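Local coordinates for putative tetR-family transcriptional regulatory protein (Streptomyces coelicolor, PDB 2DG8) that probably binds DNA through a helix-turn-helix motif and regulates transcription as a TetR-family regulator, at residues R86-H94 with R167-T178. Numbering follows the deposited sequence.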
loop_
_atom_site.group_PDB
_atom_site.type_symbol
_atom_site.label_atom_id
_atom_site.label_comp_id
_atom_site.label_asym_id
_atom_site.label_seq_id
_atom_site.Cartn_x
_atom_site.Cartn_y
_atom_site.Cartn_z
ATOM N N ARG A 86 20.567 -10.495 -3.707
ATOM C CA ARG A 86 19.274 -11.078 -4.048
ATOM C C ARG A 86 18.707 -11.810 -2.840
ATOM O O ARG A 86 17.514 -11.712 -2.541
ATOM C CB ARG A 86 19.410 -12.068 -5.214
ATOM C CG ARG A 86 19.891 -11.455 -6.513
ATOM C CD ARG A 86 19.878 -12.483 -7.638
ATOM N NE ARG A 86 20.200 -11.888 -8.937
ATOM C CZ ARG A 86 21.416 -11.859 -9.480
ATOM N NH1 ARG A 86 21.596 -11.290 -10.667
ATOM N NH2 ARG A 86 22.450 -12.405 -8.847
ATOM N N GLU A 87 19.573 -12.556 -2.159
ATOM C CA GLU A 87 19.191 -13.325 -0.975
ATOM C C GLU A 87 18.821 -12.354 0.148
ATOM O O GLU A 87 17.911 -12.601 0.941
ATOM C CB GLU A 87 20.373 -14.192 -0.532
ATOM C CG GLU A 87 19.997 -15.469 0.208
ATOM C CD GLU A 87 19.430 -16.536 -0.716
ATOM O OE1 GLU A 87 20.020 -16.773 -1.790
ATOM O OE2 GLU A 87 18.404 -17.147 -0.364
ATOM N N ALA A 88 19.556 -11.247 0.205
ATOM C CA ALA A 88 19.337 -10.222 1.211
ATOM C C ALA A 88 17.974 -9.571 1.007
ATOM O O ALA A 88 17.270 -9.266 1.973
ATOM C CB ALA A 88 20.447 -9.159 1.123
ATOM N N VAL A 89 17.612 -9.353 -0.254
ATOM C CA VAL A 89 16.342 -8.729 -0.586
ATOM C C VAL A 89 15.178 -9.622 -0.179
ATOM O O VAL A 89 14.143 -9.129 0.262
ATOM C CB VAL A 89 16.249 -8.415 -2.096
ATOM C CG1 VAL A 89 14.826 -7.958 -2.455
ATOM C CG2 VAL A 89 17.256 -7.321 -2.456
ATOM N N ALA A 90 15.348 -10.934 -0.328
ATOM C CA ALA A 90 14.293 -11.869 0.047
ATOM C C ALA A 90 14.056 -11.728 1.538
ATOM O O ALA A 90 12.912 -11.716 2.003
ATOM C CB ALA A 90 14.696 -13.318 -0.298
ATOM N N ASP A 91 15.151 -11.623 2.283
ATOM C CA ASP A 91 15.083 -11.473 3.730
ATOM C C ASP A 91 14.353 -10.186 4.069
ATOM O O ASP A 91 13.533 -10.136 4.988
ATOM C CB ASP A 91 16.498 -11.418 4.327
ATOM C CG ASP A 91 17.228 -12.734 4.210
ATOM O OD1 ASP A 91 18.463 -12.746 4.390
ATOM O OD2 ASP A 91 16.568 -13.756 3.947
ATOM N N LEU A 92 14.671 -9.140 3.319
ATOM C CA LEU A 92 14.071 -7.830 3.530
ATOM C C LEU A 92 12.556 -7.923 3.340
ATOM O O LEU A 92 11.791 -7.437 4.162
ATOM C CB LEU A 92 14.640 -6.836 2.523
ATOM C CG LEU A 92 14.924 -5.379 2.887
ATOM C CD1 LEU A 92 15.058 -4.595 1.588
ATOM C CD2 LEU A 92 13.824 -4.790 3.743
ATOM N N VAL A 93 12.139 -8.540 2.238
ATOM C CA VAL A 93 10.725 -8.680 1.930
ATOM C C VAL A 93 9.958 -9.408 3.023
ATOM O O VAL A 93 8.886 -8.962 3.427
ATOM C CB VAL A 93 10.510 -9.433 0.601
ATOM C CG1 VAL A 93 9.062 -9.911 0.500
ATOM C CG2 VAL A 93 10.837 -8.513 -0.571
ATOM N N HIS A 94 10.493 -10.533 3.495
ATOM C CA HIS A 94 9.790 -11.275 4.533
ATOM C C HIS A 94 9.773 -10.546 5.876
ATOM O O HIS A 94 8.761 -10.538 6.580
ATOM C CB HIS A 94 10.372 -12.688 4.654
ATOM C CG HIS A 94 9.963 -13.588 3.524
ATOM N ND1 HIS A 94 9.371 -14.815 3.729
ATOM C CD2 HIS A 94 9.989 -13.405 2.184
ATOM C CE1 HIS A 94 9.042 -15.344 2.566
ATOM N NE2 HIS A 94 9.404 -14.509 1.610
ATOM N N ARG A 167 9.374 -18.093 0.700
ATOM C CA ARG A 167 10.640 -17.505 0.255
ATOM C C ARG A 167 11.102 -17.947 -1.140
ATOM O O ARG A 167 11.667 -17.147 -1.879
ATOM C CB ARG A 167 11.742 -17.808 1.284
ATOM C CG ARG A 167 13.054 -17.060 1.061
ATOM C CD ARG A 167 14.202 -17.699 1.847
ATOM N NE ARG A 167 15.516 -17.174 1.475
ATOM C CZ ARG A 167 15.988 -15.996 1.875
ATOM N NH1 ARG A 167 17.190 -15.583 1.496
ATOM N NH2 ARG A 167 15.251 -15.235 2.668
ATOM N N ALA A 168 10.865 -19.206 -1.507
ATOM C CA ALA A 168 11.285 -19.672 -2.830
ATOM C C ALA A 168 10.630 -18.819 -3.917
ATOM O O ALA A 168 11.277 -18.404 -4.877
ATOM C CB ALA A 168 10.915 -21.147 -3.022
ATOM N N LEU A 169 9.339 -18.557 -3.759
ATOM C CA LEU A 169 8.603 -17.734 -4.710
ATOM C C LEU A 169 9.151 -16.307 -4.677
ATOM O O LEU A 169 9.282 -15.665 -5.709
ATOM C CB LEU A 169 7.109 -17.746 -4.352
ATOM C CG LEU A 169 6.083 -17.098 -5.289
ATOM C CD1 LEU A 169 6.165 -15.585 -5.184
ATOM C CD2 LEU A 169 6.317 -17.572 -6.708
ATOM N N THR A 170 9.469 -15.810 -3.485
ATOM C CA THR A 170 10.015 -14.464 -3.354
ATOM C C THR A 170 11.388 -14.397 -4.037
ATOM O O THR A 170 11.674 -13.480 -4.802
ATOM C CB THR A 170 10.181 -14.047 -1.860
ATOM O OG1 THR A 170 8.894 -13.979 -1.220
ATOM C CG2 THR A 170 10.851 -12.662 -1.766
ATOM N N LEU A 171 12.225 -15.387 -3.773
ATOM C CA LEU A 171 13.559 -15.412 -4.346
ATOM C C LEU A 171 13.535 -15.511 -5.868
ATOM O O LEU A 171 14.350 -14.891 -6.542
ATOM C CB LEU A 171 14.352 -16.571 -3.748
ATOM C CG LEU A 171 15.864 -16.472 -3.910
ATOM C CD1 LEU A 171 16.388 -15.190 -3.242
ATOM C CD2 LEU A 171 16.501 -17.709 -3.291
ATOM N N GLU A 172 12.593 -16.275 -6.413
ATOM C CA GLU A 172 12.493 -16.419 -7.865
ATOM C C GLU A 172 12.111 -15.105 -8.547
ATOM O O GLU A 172 12.686 -14.743 -9.567
ATOM C CB GLU A 172 11.464 -17.495 -8.246
ATOM C CG GLU A 172 11.537 -17.886 -9.719
ATOM C CD GLU A 172 10.496 -18.913 -10.116
ATOM O OE1 GLU A 172 9.300 -18.559 -10.200
ATOM O OE2 GLU A 172 10.872 -20.084 -10.339
ATOM N N ALA A 173 11.131 -14.398 -7.995
ATOM C CA ALA A 173 10.699 -13.126 -8.587
ATOM C C ALA A 173 11.882 -12.169 -8.580
ATOM O O ALA A 173 12.144 -11.458 -9.554
ATOM C CB ALA A 173 9.535 -12.531 -7.792
ATOM N N ILE A 174 12.602 -12.157 -7.469
ATOM C CA ILE A 174 13.761 -11.296 -7.351
ATOM C C ILE A 174 14.797 -11.679 -8.404
ATOM O O ILE A 174 15.314 -10.812 -9.113
ATOM C CB ILE A 174 14.350 -11.393 -5.929
ATOM C CG1 ILE A 174 13.364 -10.756 -4.939
ATOM C CG2 ILE A 174 15.705 -10.715 -5.873
ATOM C CD1 ILE A 174 13.577 -11.134 -3.488
ATOM N N ALA A 175 15.084 -12.974 -8.529
ATOM C CA ALA A 175 16.062 -13.423 -9.515
ATOM C C ALA A 175 15.636 -12.993 -10.910
ATOM O O ALA A 175 16.450 -12.513 -11.692
ATOM C CB ALA A 175 16.229 -14.950 -9.461
ATOM N N ARG A 176 14.355 -13.156 -11.218
ATOM C CA ARG A 176 13.844 -12.771 -12.529
ATOM C C ARG A 176 13.939 -11.259 -12.813
ATOM O O ARG A 176 14.458 -10.858 -13.858
ATOM C CB ARG A 176 12.406 -13.304 -12.684
ATOM C CG ARG A 176 12.402 -14.754 -13.196
ATOM C CD ARG A 176 11.268 -15.665 -12.701
ATOM N NE ARG A 176 9.978 -15.426 -13.332
ATOM C CZ ARG A 176 9.057 -16.367 -13.542
ATOM N NH1 ARG A 176 7.905 -16.051 -14.119
ATOM N NH2 ARG A 176 9.286 -17.626 -13.202
ATOM N N ILE A 177 13.483 -10.421 -11.879
ATOM C CA ILE A 177 13.530 -8.967 -12.061
ATOM C C ILE A 177 14.978 -8.447 -12.178
ATOM O O ILE A 177 15.237 -7.472 -12.875
ATOM C CB ILE A 177 12.819 -8.225 -10.893
ATOM C CG1 ILE A 177 12.245 -6.892 -11.373
ATOM C CG2 ILE A 177 13.807 -7.938 -9.768
ATOM C CD1 ILE A 177 11.039 -7.017 -12.259
ATOM N N THR A 178 15.917 -9.104 -11.507
ATOM C CA THR A 178 17.313 -8.685 -11.556
ATOM C C THR A 178 18.122 -9.428 -12.632
ATOM O O THR A 178 19.347 -9.537 -12.546
ATOM C CB THR A 178 17.999 -8.874 -10.184
ATOM O OG1 THR A 178 17.905 -10.245 -9.789
ATOM C CG2 THR A 178 17.327 -8.003 -9.119
#
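Arg167, at the start of the last helix, stretches over helix 82-98 and sets its guanidinium between Glu87 and Asp91, one helical turn apart, forming a salt-bridge network. The two helices belong to the all-helical C-terminal domain of the TetR fold; where segments 86-94 and 167-177 meet, their axes cross at 129° and approach to 9.2 Å. With CG anti to the backbone N (chi1 -170°) and an extended chain beyond, Arg167 brings NH1 within 2.7 Å of Glu87 OE2, which it meets on the anti side of the carboxylate. The two flat groups are nearly coplanar. NH1 also bonds Glu87 O, which already accepts from Asp91 N on the opposite face of its carbonyl plane. Arg167 NH2 forms a salt bridge with Asp91 OD2, but their 2.4 Å separation is implausibly short and its exact length doubtful. Ala90 CB lies over one guanidinium face and plugs, as a knob, into the hole formed by Arg167, Thr170, Leu171 and Ile174. Deeper between the helices Ile174 CD1 packs on Val89 CG1 at 3.6 Å, continuing the core toward Ile151 of helix 141-159. At one end His94 NE2 and Thr170 OG1 share a hydrogen bond of 2.9 Å at the ring edge; the same hydroxyl bonds His165. At the other end the extended Arg86 slides past Thr178, beside Phe139, and its NE donates nearly in its guanidinium plane to Thr178 OG1, with a weak second bond from NH1 to Thr178 O. An alanine in place of Arg86 would take away both donors and is likely to leave Thr178 OG1 and Thr178 O without these partners, opening a gap beside Phe139. Thr178 OG1 itself turns back on the helix it follows, donating to Ile174 O at 2.7 Å.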